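Local coordinates for uncharacterized protein HtdX (Mycobacterium tuberculosis, PDB 4OOB), which catalyses the reversible hydration of trans-2-enoyl-CoA to (3R)-3-hydroxyacyl-CoA, with a preference for acyl chains of eight to twelve carbons, at residues P40-F45 and T196-L201; N73-Y78 and W119-T124; A25-V30 and R162-V167; A206-A211 and A255-L260. One frame throughout, in Å; residues are numbered along the deposited sequence.

Contact 1: residues P40-F45 and T196-L201; sequences PLTYPF and TAAAVL
This is a small, fully buried side-chain contact in the core: Thr42, in the turn leading into helix 43-57, meets Ala198 and Leu201 near the C-terminal end of helix 193-199. The two branches of Thr42 do different jobs. Its first torsion (chi1 54°) sets OG1 between the backbone N and the carbonyl carbon, where the oxygen looks at the methyl of Ala198, with Thr42 OG1 3.3 Å from Ala198 CB. That methyl gives the oxygen nothing polar; the hydroxyl is hydrogen-bonded instead to the OH of Tyr27, on helix 21-31. The methyl branch turns toward Leu201, and the two side chains meet tip to tip, Thr42 CG2 lying 3.8 Å from Leu201 CD1. In the hotdog fold a curved antiparallel sheet wraps a central helix; this chain has two such helices, and here the turn before one packs against the last part of the other. A type I turn from Pro40 to Tyr43, closed by Tyr43 N bonding to Pro40 O at 2.9 Å, presents Leu41 and Thr42 to the same neighbour. Leu41 adds a looser touch, its CD2 4.4 Å from Leu201 CD1. Tyr214, on strand 212-218, packs against both Thr42 and Leu201 and hydrogen-bonds through its OH to Ala197 O, so the sheet grips the helix by its backbone at this spot.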
loop_
_atom_site.group_PDB
_atom_site.type_symbol
_atom_site.label_atom_id
_atom_site.label_comp_id
_atom_site.label_asym_id
_atom_site.label_seq_id
_atom_site.Cartn_x
_atom_site.Cartn_y
_atom_site.Cartn_z
ATOM N N PRO A 40 -3.400 -12.770 2.330
ATOM C CA PRO A 40 -3.396 -11.634 3.234
ATOM C C PRO A 40 -4.241 -10.461 2.741
ATOM O O PRO A 40 -4.313 -10.186 1.568
ATOM C CB PRO A 40 -1.926 -11.212 3.255
ATOM C CG PRO A 40 -1.156 -12.423 2.797
ATOM C CD PRO A 40 -2.063 -13.064 1.792
ATOM N N LEU A 41 -4.844 -9.750 3.681
ATOM C CA LEU A 41 -5.784 -8.665 3.379
ATOM C C LEU A 41 -5.269 -7.688 2.338
ATOM O O LEU A 41 -6.015 -7.285 1.484
ATOM C CB LEU A 41 -6.130 -7.932 4.689
ATOM C CG LEU A 41 -6.982 -6.682 4.594
ATOM C CD1 LEU A 41 -8.386 -6.959 4.073
ATOM C CD2 LEU A 41 -7.030 -5.976 5.956
ATOM N N THR A 42 -3.988 -7.312 2.424
ATOM C CA THR A 42 -3.364 -6.337 1.489
ATOM C C THR A 42 -2.820 -6.936 0.153
ATOM O O THR A 42 -2.375 -6.199 -0.716
ATOM C CB THR A 42 -2.183 -5.600 2.202
ATOM O OG1 THR A 42 -1.256 -6.558 2.756
ATOM C CG2 THR A 42 -2.717 -4.712 3.298
ATOM N N TYR A 43 -2.845 -8.271 0.009
ATOM C CA TYR A 43 -2.151 -8.910 -1.094
ATOM C C TYR A 43 -2.741 -8.547 -2.476
ATOM O O TYR A 43 -2.004 -8.456 -3.452
ATOM C CB TYR A 43 -2.067 -10.443 -0.907
ATOM C CG TYR A 43 -1.592 -11.116 -2.172
ATOM C CD1 TYR A 43 -0.258 -11.112 -2.486
ATOM C CD2 TYR A 43 -2.478 -11.695 -3.076
ATOM C CE1 TYR A 43 0.195 -11.661 -3.653
ATOM C CE2 TYR A 43 -2.026 -12.261 -4.244
ATOM C CZ TYR A 43 -0.681 -12.211 -4.531
ATOM O OH TYR A 43 -0.134 -12.744 -5.684
ATOM N N PRO A 44 -4.076 -8.354 -2.553
ATOM C CA PRO A 44 -4.647 -8.050 -3.856
ATOM C C PRO A 44 -4.211 -6.695 -4.381
ATOM O O PRO A 44 -4.384 -6.436 -5.571
ATOM C CB PRO A 44 -6.168 -8.103 -3.615
ATOM C CG PRO A 44 -6.302 -9.016 -2.464
ATOM C CD PRO A 44 -5.118 -8.752 -1.583
ATOM N N PHE A 45 -3.600 -5.867 -3.536
ATOM C CA PHE A 45 -2.910 -4.714 -4.063
ATOM C C PHE A 45 -1.812 -5.164 -5.024
ATOM O O PHE A 45 -1.721 -4.659 -6.151
ATOM C CB PHE A 45 -2.321 -3.787 -2.971
ATOM C CG PHE A 45 -1.611 -2.584 -3.536
ATOM C CD1 PHE A 45 -2.260 -1.349 -3.661
ATOM C CD2 PHE A 45 -0.302 -2.661 -3.936
ATOM C CE1 PHE A 45 -1.609 -0.237 -4.186
ATOM C CE2 PHE A 45 0.355 -1.555 -4.495
ATOM C CZ PHE A 45 -0.286 -0.333 -4.585
ATOM N N THR A 196 4.886 -1.234 4.022
ATOM C CA THR A 196 4.680 -0.870 5.397
ATOM C C THR A 196 3.212 -1.149 5.772
ATOM O O THR A 196 2.941 -1.638 6.864
ATOM C CB THR A 196 5.194 0.575 5.592
ATOM O OG1 THR A 196 6.105 0.634 6.701
ATOM C CG2 THR A 196 4.186 1.509 5.788
ATOM N N ALA A 197 2.270 -0.933 4.846
ATOM C CA ALA A 197 0.865 -1.170 5.181
ATOM C C ALA A 197 0.640 -2.631 5.441
ATOM O O ALA A 197 -0.225 -2.970 6.237
ATOM C CB ALA A 197 -0.064 -0.707 4.102
ATOM N N ALA A 198 1.394 -3.488 4.748
ATOM C CA ALA A 198 1.258 -4.891 4.955
ATOM C C ALA A 198 1.998 -5.259 6.239
ATOM O O ALA A 198 1.404 -5.901 7.096
ATOM C CB ALA A 198 1.803 -5.672 3.791
ATOM N N ALA A 199 3.263 -4.827 6.379
ATOM C CA ALA A 199 4.125 -5.246 7.525
ATOM C C ALA A 199 3.501 -4.976 8.920
ATOM O O ALA A 199 3.649 -5.767 9.837
ATOM C CB ALA A 199 5.468 -4.578 7.409
ATOM N N VAL A 200 2.747 -3.880 9.056
ATOM C CA VAL A 200 2.099 -3.526 10.360
ATOM C C VAL A 200 0.979 -4.485 10.819
ATOM O O VAL A 200 0.557 -4.450 11.978
ATOM C CB VAL A 200 1.564 -2.079 10.371
ATOM C CG1 VAL A 200 2.711 -1.100 10.201
ATOM C CG2 VAL A 200 0.465 -1.877 9.353
ATOM N N LEU A 201 0.531 -5.376 9.917
ATOM C CA LEU A 201 -0.582 -6.266 10.206
ATOM C C LEU A 201 -0.114 -7.552 10.879
ATOM O O LEU A 201 -0.914 -8.344 11.269
ATOM C CB LEU A 201 -1.372 -6.569 8.913
ATOM C CG LEU A 201 -1.937 -5.367 8.134
ATOM C CD1 LEU A 201 -2.761 -5.791 6.929
ATOM C CD2 LEU A 201 -2.789 -4.487 9.070
#

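Contact 2: residues N73-Y78 and W119-T124; sequences NHITQY and WHQVTT
Above the indole plane of Trp119 stands Ile75, whose CG2 is 3.3 Å from that plane and displaced toward the rim, while Gln77 OE1 meets the ring at its edge, 3.7 Å from Trp119 CD1. The Gln77 amide is turned 46° to the indole. Having CG of Trp119 anti to the backbone N (chi1 -172°) brings the six-membered ring across Ile75, and Trp119 CZ2 comes within 3.6 Å of Ile75 CG1. The indole nitrogen is spent on Leu41 O, which holds the ring against rotation. The Tyr78 ring carries the methyl of its own neighbour Thr76 over one face and has Trp119 N near its plane at the edge; its CE2 is 4.1 Å from His120 CB. Between the two faces runs a regular antiparallel ladder. His74 and Val122 form one hydrogen-bonded pair (His74 N to Val122 O 2.7 Å, Val122 N to His74 O 2.9 Å), and Thr76 and His120 form the next, with Thr76 N to His120 O 2.8 Å. His74 and His120 rise from the opposite face to Trp119, and their ND1 atoms are held by Ser215 and Asn110. Asn73, Ile75, Gln77, Trp119, Gln121 and Thr123 share the inner face, where Pro44 and Phe45 of helix 43-57 press on Trp119, Gln121 and Thr123: the strand pair is a piece of the curved antiparallel sheet that wraps a helix in the hotdog fold.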
loop_
_atom_site.group_PDB
_atom_site.type_symbol
_atom_site.label_atom_id
_atom_site.label_comp_id
_atom_site.label_asym_id
_atom_site.label_seq_id
_atom_site.Cartn_x
_atom_site.Cartn_y
_atom_site.Cartn_z
ATOM N N ASN A 73 -4.814 4.714 1.170
ATOM C CA ASN A 73 -5.313 3.447 0.704
ATOM C C ASN A 73 -6.445 2.961 1.559
ATOM O O ASN A 73 -6.282 2.876 2.788
ATOM C CB ASN A 73 -4.214 2.392 0.718
ATOM C CG ASN A 73 -4.415 1.364 -0.374
ATOM O OD1 ASN A 73 -4.808 0.205 -0.128
ATOM N ND2 ASN A 73 -4.187 1.783 -1.583
ATOM N N HIS A 74 -7.565 2.625 0.924
ATOM C CA HIS A 74 -8.733 2.135 1.645
ATOM C C HIS A 74 -9.142 0.823 1.024
ATOM O O HIS A 74 -9.470 0.753 -0.185
ATOM C CB HIS A 74 -9.906 3.122 1.601
ATOM C CG HIS A 74 -9.565 4.453 2.159
ATOM N ND1 HIS A 74 -9.630 4.730 3.507
ATOM C CD2 HIS A 74 -9.094 5.570 1.560
ATOM C CE1 HIS A 74 -9.244 5.977 3.709
ATOM N NE2 HIS A 74 -8.893 6.498 2.545
ATOM N N ILE A 75 -9.071 -0.228 1.837
ATOM C CA ILE A 75 -9.395 -1.577 1.353
ATOM C C ILE A 75 -10.645 -1.976 2.097
ATOM O O ILE A 75 -10.703 -1.844 3.318
ATOM C CB ILE A 75 -8.259 -2.565 1.665
ATOM C CG1 ILE A 75 -7.144 -2.401 0.637
ATOM C CG2 ILE A 75 -8.753 -4.016 1.695
ATOM C CD1 ILE A 75 -5.799 -2.968 1.116
ATOM N N THR A 76 -11.649 -2.424 1.369
ATOM C CA THR A 76 -12.809 -3.034 2.017
ATOM C C THR A 76 -12.910 -4.492 1.574
ATOM O O THR A 76 -13.208 -4.751 0.422
ATOM C CB THR A 76 -14.108 -2.273 1.688
ATOM O OG1 THR A 76 -13.962 -0.895 2.088
ATOM C CG2 THR A 76 -15.278 -2.858 2.428
ATOM N N GLN A 77 -12.640 -5.438 2.492
ATOM C CA GLN A 77 -12.758 -6.845 2.175
ATOM C C GLN A 77 -14.110 -7.376 2.604
ATOM O O GLN A 77 -14.346 -7.458 3.785
ATOM C CB GLN A 77 -11.633 -7.647 2.867
ATOM C CG GLN A 77 -11.648 -9.138 2.553
ATOM C CD GLN A 77 -10.407 -9.833 3.082
ATOM O OE1 GLN A 77 -9.338 -9.841 2.466
ATOM N NE2 GLN A 77 -10.545 -10.390 4.240
ATOM N N TYR A 78 -14.967 -7.796 1.657
ATOM C CA TYR A 78 -16.307 -8.352 1.960
ATOM C C TYR A 78 -16.192 -9.813 2.310
ATOM O O TYR A 78 -16.927 -10.310 3.133
ATOM C CB TYR A 78 -17.286 -8.142 0.780
ATOM C CG TYR A 78 -17.484 -6.662 0.485
ATOM C CD1 TYR A 78 -18.318 -5.878 1.279
ATOM C CD2 TYR A 78 -16.800 -6.047 -0.549
ATOM C CE1 TYR A 78 -18.489 -4.505 1.043
ATOM C CE2 TYR A 78 -16.934 -4.679 -0.806
ATOM C CZ TYR A 78 -17.780 -3.899 -0.003
ATOM O OH TYR A 78 -17.893 -2.552 -0.238
ATOM N N TRP A 119 -13.507 -7.908 -2.691
ATOM C CA TRP A 119 -12.448 -7.013 -2.216
ATOM C C TRP A 119 -12.416 -5.753 -3.092
ATOM O O TRP A 119 -12.386 -5.832 -4.322
ATOM C CB TRP A 119 -11.117 -7.791 -2.246
ATOM C CG TRP A 119 -9.829 -7.183 -1.621
ATOM C CD1 TRP A 119 -9.265 -7.505 -0.398
ATOM C CD2 TRP A 119 -8.934 -6.247 -2.229
ATOM N NE1 TRP A 119 -8.066 -6.824 -0.211
ATOM C CE2 TRP A 119 -7.840 -6.043 -1.314
ATOM C CE3 TRP A 119 -8.938 -5.574 -3.438
ATOM C CZ2 TRP A 119 -6.797 -5.185 -1.583
ATOM C CZ3 TRP A 119 -7.911 -4.722 -3.718
ATOM C CH2 TRP A 119 -6.833 -4.521 -2.788
ATOM N N HIS A 120 -12.433 -4.609 -2.430
ATOM C CA HIS A 120 -12.543 -3.312 -3.060
ATOM C C HIS A 120 -11.431 -2.395 -2.549
ATOM O O HIS A 120 -11.173 -2.342 -1.345
ATOM C CB HIS A 120 -13.928 -2.711 -2.702
ATOM C CG HIS A 120 -14.166 -1.353 -3.273
ATOM N ND1 HIS A 120 -14.728 -1.144 -4.522
ATOM C CD2 HIS A 120 -13.939 -0.131 -2.759
ATOM C CE1 HIS A 120 -14.794 0.155 -4.756
ATOM N NE2 HIS A 120 -14.316 0.788 -3.702
ATOM N N GLN A 121 -10.839 -1.609 -3.434
ATOM C CA GLN A 121 -9.802 -0.680 -3.023
ATOM C C GLN A 121 -9.841 0.716 -3.695
ATOM O O GLN A 121 -10.082 0.827 -4.868
ATOM C CB GLN A 121 -8.466 -1.320 -3.267
ATOM C CG GLN A 121 -7.277 -0.422 -3.063
ATOM C CD GLN A 121 -6.000 -1.188 -3.322
ATOM O OE1 GLN A 121 -5.324 -1.552 -2.384
ATOM N NE2 GLN A 121 -5.700 -1.496 -4.592
ATOM N N VAL A 122 -9.578 1.748 -2.882
ATOM C CA VAL A 122 -9.296 3.103 -3.313
ATOM C C VAL A 122 -7.843 3.442 -2.882
ATOM O O VAL A 122 -7.472 3.435 -1.694
ATOM C CB VAL A 122 -10.273 4.146 -2.755
ATOM C CG1 VAL A 122 -10.093 5.482 -3.479
ATOM C CG2 VAL A 122 -11.757 3.690 -2.880
ATOM N N THR A 123 -7.028 3.662 -3.902
ATOM C CA THR A 123 -5.654 3.948 -3.764
ATOM C C THR A 123 -5.521 5.351 -4.324
ATOM O O THR A 123 -5.964 5.625 -5.447
ATOM C CB THR A 123 -4.819 3.027 -4.679
ATOM O OG1 THR A 123 -4.870 1.684 -4.179
ATOM C CG2 THR A 123 -3.351 3.542 -4.820
ATOM N N THR A 124 -4.849 6.201 -3.588
ATOM C CA THR A 124 -4.615 7.515 -4.041
ATOM C C THR A 124 -3.124 7.693 -4.165
ATOM O O THR A 124 -2.385 7.550 -3.199
ATOM C CB THR A 124 -5.243 8.495 -3.032
ATOM O OG1 THR A 124 -6.648 8.283 -3.052
ATOM C CG2 THR A 124 -5.013 9.897 -3.397
#

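Contact 3: residues A25-V30 and R162-V167; sequences AAYAAV and RRYAAV
Helix 25-30 and helix 162-167 run nearly antiparallel, their short axes 9.6 Å apart at closest and crossing at -154°. The backbones come nearest at two places, Tyr27 opposite Val167 and Val30 opposite Tyr164, and each valine packs against the other helix there. Val167 points its CG1 at the main chain of the other helix: this methyl, anti to its own backbone N at chi1 -178°, lies 3.3 Å from Tyr27 CA and also touches Tyr27 CB. Ala26, with its small side chain, lies next to it, CB 4.1 Å from Val167 CG1. One turn further along helix 21-31, Val30 sends CG2 to the backbone of Tyr164, 3.8 Å from Tyr164 N, while its CG1 approaches the edge of the Tyr164 ring, 4.1 Å from Tyr164 CD1. Arg163, its chain bent at chi3, lays one guanidinium face over Val30, whose CG2 is 4.2 Å above the middle of the plane. The two tyrosine rings run abreast in the same direction, Tyr27 CE2 near the edge of the Tyr164 ring, and a water joins their ends, 2.7 Å from Tyr27 OH and 2.6 Å from Tyr164 OH. It extends a short polar chain from Thr42 through Tyr27 to Tyr164. Tyr43 and His192 meet the Tyr27 and Tyr164 rings edge-to-face. What results is an antiparallel helix pair laid over helix 193-199 of the hotdog core; helix 158-167 leads directly into the hydratase 2 signature motif, which probably carries the catalytic residues, as in relatives.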
loop_
_atom_site.group_PDB
_atom_site.type_symbol
_atom_site.label_atom_id
_atom_site.label_comp_id
_atom_site.label_asym_id
_atom_site.label_seq_id
_atom_site.Cartn_x
_atom_site.Cartn_y
_atom_site.Cartn_z
ATOM N N ALA A 25 3.056 -16.844 -1.159
ATOM C CA ALA A 25 4.008 -17.314 -0.131
ATOM C C ALA A 25 5.170 -16.367 -0.035
ATOM O O ALA A 25 5.605 -16.028 1.037
ATOM C CB ALA A 25 4.523 -18.727 -0.445
ATOM N N ALA A 26 5.665 -15.946 -1.188
ATOM C CA ALA A 26 6.853 -15.106 -1.225
ATOM C C ALA A 26 6.528 -13.757 -0.630
ATOM O O ALA A 26 7.371 -13.196 0.047
ATOM C CB ALA A 26 7.375 -14.953 -2.652
ATOM N N TYR A 27 5.316 -13.260 -0.919
ATOM C CA TYR A 27 4.776 -11.985 -0.399
ATOM C C TYR A 27 4.564 -12.057 1.094
ATOM O O TYR A 27 4.968 -11.160 1.838
ATOM C CB TYR A 27 3.429 -11.624 -1.105
ATOM C CG TYR A 27 2.661 -10.392 -0.565
ATOM C CD1 TYR A 27 1.813 -10.477 0.561
ATOM C CD2 TYR A 27 2.749 -9.150 -1.199
ATOM C CE1 TYR A 27 1.091 -9.368 1.019
ATOM C CE2 TYR A 27 2.036 -8.049 -0.755
ATOM C CZ TYR A 27 1.217 -8.147 0.365
ATOM O OH TYR A 27 0.514 -7.029 0.793
ATOM N N ALA A 28 3.872 -13.095 1.544
ATOM C CA ALA A 28 3.727 -13.294 2.965
ATOM C C ALA A 28 5.120 -13.320 3.620
ATOM O O ALA A 28 5.326 -12.639 4.623
ATOM C CB ALA A 28 2.951 -14.566 3.238
ATOM N N ALA A 29 6.108 -14.013 3.038
ATOM C CA ALA A 29 7.439 -14.077 3.684
ATOM C C ALA A 29 8.106 -12.709 3.787
ATOM O O ALA A 29 8.634 -12.309 4.850
ATOM C CB ALA A 29 8.365 -15.040 2.940
ATOM N N VAL A 30 8.111 -11.980 2.674
ATOM C CA VAL A 30 8.782 -10.668 2.681
ATOM C C VAL A 30 8.079 -9.641 3.601
ATOM O O VAL A 30 8.760 -8.824 4.227
ATOM C CB VAL A 30 8.990 -10.102 1.258
ATOM C CG1 VAL A 30 7.676 -9.675 0.657
ATOM C CG2 VAL A 30 9.903 -8.895 1.291
ATOM N N ARG A 162 14.217 -4.111 -1.988
ATOM C CA ARG A 162 14.505 -4.756 -3.303
ATOM C C ARG A 162 13.705 -6.061 -3.373
ATOM O O ARG A 162 13.073 -6.331 -4.375
ATOM C CB ARG A 162 16.021 -5.013 -3.592
ATOM C CG ARG A 162 16.860 -3.758 -3.849
ATOM C CD ARG A 162 18.322 -4.005 -4.295
ATOM N NE ARG A 162 19.111 -4.580 -3.191
ATOM C CZ ARG A 162 19.761 -3.902 -2.248
ATOM N NH1 ARG A 162 19.801 -2.570 -2.243
ATOM N NH2 ARG A 162 20.420 -4.554 -1.323
ATOM N N ARG A 163 13.670 -6.852 -2.300
ATOM C CA ARG A 163 12.877 -8.100 -2.357
ATOM C C ARG A 163 11.374 -7.844 -2.515
ATOM O O ARG A 163 10.703 -8.552 -3.269
ATOM C CB ARG A 163 13.095 -9.021 -1.138
ATOM C CG ARG A 163 14.233 -10.004 -1.263
ATOM C CD ARG A 163 13.912 -11.271 -0.454
ATOM N NE ARG A 163 13.973 -10.970 0.959
ATOM C CZ ARG A 163 13.217 -11.502 1.930
ATOM N NH1 ARG A 163 12.258 -12.399 1.706
ATOM N NH2 ARG A 163 13.438 -11.102 3.171
ATOM N N TYR A 164 10.857 -6.871 -1.763
ATOM C CA TYR A 164 9.440 -6.475 -1.860
ATOM C C TYR A 164 9.072 -6.040 -3.296
ATOM O O TYR A 164 7.992 -6.342 -3.807
ATOM C CB TYR A 164 9.092 -5.346 -0.862
ATOM C CG TYR A 164 7.625 -5.032 -0.973
ATOM C CD1 TYR A 164 6.662 -5.936 -0.530
ATOM C CD2 TYR A 164 7.194 -3.907 -1.649
ATOM C CE1 TYR A 164 5.299 -5.672 -0.718
ATOM C CE2 TYR A 164 5.852 -3.657 -1.852
ATOM C CZ TYR A 164 4.899 -4.507 -1.387
ATOM O OH TYR A 164 3.524 -4.206 -1.599
ATOM N N ALA A 165 9.988 -5.350 -3.974
ATOM C CA ALA A 165 9.705 -4.910 -5.349
ATOM C C ALA A 165 9.398 -6.084 -6.254
ATOM O O ALA A 165 8.405 -6.051 -6.999
ATOM C CB ALA A 165 10.873 -4.111 -5.898
ATOM N N ALA A 166 10.261 -7.099 -6.213
ATOM C CA ALA A 166 10.055 -8.354 -6.982
ATOM C C ALA A 166 8.695 -9.066 -6.722
ATOM O O ALA A 166 8.096 -9.693 -7.598
ATOM C CB ALA A 166 11.209 -9.325 -6.694
ATOM N N VAL A 167 8.193 -8.922 -5.517
ATOM C CA VAL A 167 7.033 -9.674 -5.113
ATOM C C VAL A 167 5.724 -8.894 -5.204
ATOM O O VAL A 167 4.760 -9.504 -5.510
ATOM C CB VAL A 167 7.296 -10.255 -3.708
ATOM C CG1 VAL A 167 6.143 -11.105 -3.225
ATOM C CG2 VAL A 167 8.567 -11.081 -3.739
HETATM O O HOH W 1 1.649 -4.668 0.192
#

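Contact 4: residues A206-A211 and A255-L260; sequences ARFPDA and ATVRGL
One backbone hydrogen bond ties the loop to the end of the chain: Leu260 N donates to Ala211 O at 3.0 Å. The N-H points almost straight at the oxygen (175°), yet it comes from above the carbonyl plane, 49° out of it. A second hydrogen bond stays within the strand, with Arg258 NH1 reaching back to Val257 O at 3.1 Å. Asp240 takes NH2 of the same guanidinium in a salt bridge, so both terminal nitrogens are engaged and the group is held on the side of the strand away from the loop. The aromatic interaction is a CH-pi contact: Val257 CG1 sits over one face of the Phe208 ring, 3.9 Å from its centroid and only 15° off the normal. The Phe208 ring is turned toward the strand to receive that methyl. Apolar touches nearer the surface complete the interface, Pro209 CG against Gly259 CA at 3.7 Å and Ala211 CB against Leu260 CB at 3.9 Å. Tyr78 is a further neighbour of Leu260. Phe208 goes on to meet Trp239 edge-to-face and to pack on Leu201, beyond helix 193-199. In the hotdog sheet, strand 251-259 lies between strands 212-218 and 238-244, and the loop of Phe208 to Ala211 bends over its last residues just before turning into strand 212-218.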
loop_
_atom_site.group_PDB
_atom_site.type_symbol
_atom_site.label_atom_id
_atom_site.label_comp_id
_atom_site.label_asym_id
_atom_site.label_seq_id
_atom_site.Cartn_x
_atom_site.Cartn_y
_atom_site.Cartn_z
ATOM N N ALA A 206 -4.240 -12.209 12.666
ATOM C CA ALA A 206 -4.852 -13.466 13.074
ATOM C C ALA A 206 -6.271 -13.254 13.651
ATOM O O ALA A 206 -7.111 -14.136 13.550
ATOM C CB ALA A 206 -3.989 -14.190 14.112
ATOM N N ARG A 207 -6.494 -12.092 14.249
ATOM C CA ARG A 207 -7.729 -11.786 14.916
ATOM C C ARG A 207 -8.727 -11.024 14.034
ATOM O O ARG A 207 -9.849 -10.752 14.465
ATOM C CB ARG A 207 -7.418 -11.015 16.217
ATOM C CG ARG A 207 -6.873 -11.934 17.313
ATOM C CD ARG A 207 -6.549 -11.212 18.609
ATOM N NE ARG A 207 -5.157 -10.739 18.613
ATOM C CZ ARG A 207 -4.765 -9.462 18.710
ATOM N NH1 ARG A 207 -5.637 -8.467 18.843
ATOM N NH2 ARG A 207 -3.474 -9.166 18.683
ATOM N N PHE A 208 -8.350 -10.672 12.806
ATOM C CA PHE A 208 -9.284 -9.905 11.937
ATOM C C PHE A 208 -10.523 -10.712 11.628
ATOM O O PHE A 208 -10.425 -11.917 11.430
ATOM C CB PHE A 208 -8.640 -9.492 10.598
ATOM C CG PHE A 208 -7.516 -8.489 10.739
ATOM C CD1 PHE A 208 -7.228 -7.892 11.966
ATOM C CD2 PHE A 208 -6.758 -8.136 9.640
ATOM C CE1 PHE A 208 -6.215 -6.987 12.081
ATOM C CE2 PHE A 208 -5.743 -7.219 9.753
ATOM C CZ PHE A 208 -5.476 -6.650 10.970
ATOM N N PRO A 209 -11.692 -10.054 11.577
ATOM C CA PRO A 209 -12.819 -10.761 10.996
ATOM C C PRO A 209 -12.658 -10.840 9.487
ATOM O O PRO A 209 -11.792 -10.160 8.913
ATOM C CB PRO A 209 -14.023 -9.920 11.396
ATOM C CG PRO A 209 -13.492 -8.597 11.694
ATOM C CD PRO A 209 -12.083 -8.761 12.149
ATOM N N ASP A 210 -13.502 -11.653 8.862
ATOM C CA ASP A 210 -13.451 -11.933 7.435
ATOM C C ASP A 210 -13.962 -10.761 6.607
ATOM O O ASP A 210 -13.565 -10.579 5.475
ATOM C CB ASP A 210 -14.321 -13.171 7.129
ATOM C CG ASP A 210 -13.630 -14.490 7.458
ATOM O OD1 ASP A 210 -12.522 -14.496 8.038
ATOM O OD2 ASP A 210 -14.190 -15.525 7.091
ATOM N N ALA A 211 -14.882 -9.996 7.151
ATOM C CA ALA A 211 -15.338 -8.784 6.516
ATOM C C ALA A 211 -14.667 -7.632 7.260
ATOM O O ALA A 211 -14.947 -7.415 8.425
ATOM C CB ALA A 211 -16.867 -8.677 6.602
ATOM N N ALA A 255 -3.521 4.468 10.755
ATOM C CA ALA A 255 -4.438 3.564 10.125
ATOM C C ALA A 255 -5.469 2.971 11.035
ATOM O O ALA A 255 -5.310 2.918 12.215
ATOM C CB ALA A 255 -3.645 2.423 9.464
ATOM N N THR A 256 -6.522 2.438 10.438
ATOM C CA THR A 256 -7.539 1.788 11.206
ATOM C C THR A 256 -7.941 0.548 10.501
ATOM O O THR A 256 -7.993 0.524 9.267
ATOM C CB THR A 256 -8.810 2.639 11.363
ATOM O OG1 THR A 256 -9.298 3.013 10.081
ATOM C CG2 THR A 256 -8.522 3.889 12.186
ATOM N N VAL A 257 -8.199 -0.473 11.330
ATOM C CA VAL A 257 -8.864 -1.698 10.972
ATOM C C VAL A 257 -10.214 -1.749 11.738
ATOM O O VAL A 257 -10.246 -1.571 12.945
ATOM C CB VAL A 257 -7.974 -2.878 11.380
ATOM C CG1 VAL A 257 -8.542 -4.202 10.877
ATOM C CG2 VAL A 257 -6.549 -2.660 10.867
ATOM N N ARG A 258 -11.312 -1.995 11.015
ATOM C CA ARG A 258 -12.633 -2.115 11.613
ATOM C C ARG A 258 -13.350 -3.277 10.959
ATOM O O ARG A 258 -13.301 -3.447 9.729
ATOM C CB ARG A 258 -13.425 -0.862 11.383
ATOM C CG ARG A 258 -12.822 0.384 12.017
ATOM C CD ARG A 258 -12.973 0.424 13.548
ATOM N NE ARG A 258 -12.559 1.713 14.099
ATOM C CZ ARG A 258 -11.321 2.043 14.458
ATOM N NH1 ARG A 258 -10.292 1.192 14.354
ATOM N NH2 ARG A 258 -11.098 3.267 14.923
ATOM N N GLY A 259 -13.967 -4.115 11.778
ATOM C CA GLY A 259 -14.878 -5.143 11.300
ATOM C C GLY A 259 -16.010 -4.454 10.597
ATOM O O GLY A 259 -16.467 -3.441 11.050
ATOM N N LEU A 260 -16.440 -4.971 9.457
ATOM C CA LEU A 260 -17.576 -4.369 8.754
ATOM C C LEU A 260 -18.915 -4.554 9.466
ATOM O O LEU A 260 -19.125 -5.589 10.086
ATOM C CB LEU A 260 -17.695 -4.950 7.361
ATOM C CG LEU A 260 -16.702 -4.477 6.306
ATOM C CD1 LEU A 260 -17.246 -4.882 4.948
ATOM C CD2 LEU A 260 -16.452 -2.973 6.391
#

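In the fold
Contact 1 lies nearest the centre of the chain and touches all three others. Leu41 O and Trp119 NE1, 2.7 Å apart, probably bond it to contact 2. Thr42 OG1 to Tyr27 OH, also 2.7 Å, joins it to contact 3, while Leu201 CD2 meets Phe208 CZ of contact 4 at 3.9 Å. Gln77 NE2 to Asp210 O, 3.3 Å, probably links contacts 2 and 4. Contact 3 stays about 8 Å from contact 2 and about 11 Å from contact 4 between nearest atoms; its helix 158-167 runs into the hydratase motif, so, judged by family, it is probably closest in sequence to the active site. Helix packing and sheet thus connect through the buried contact 1.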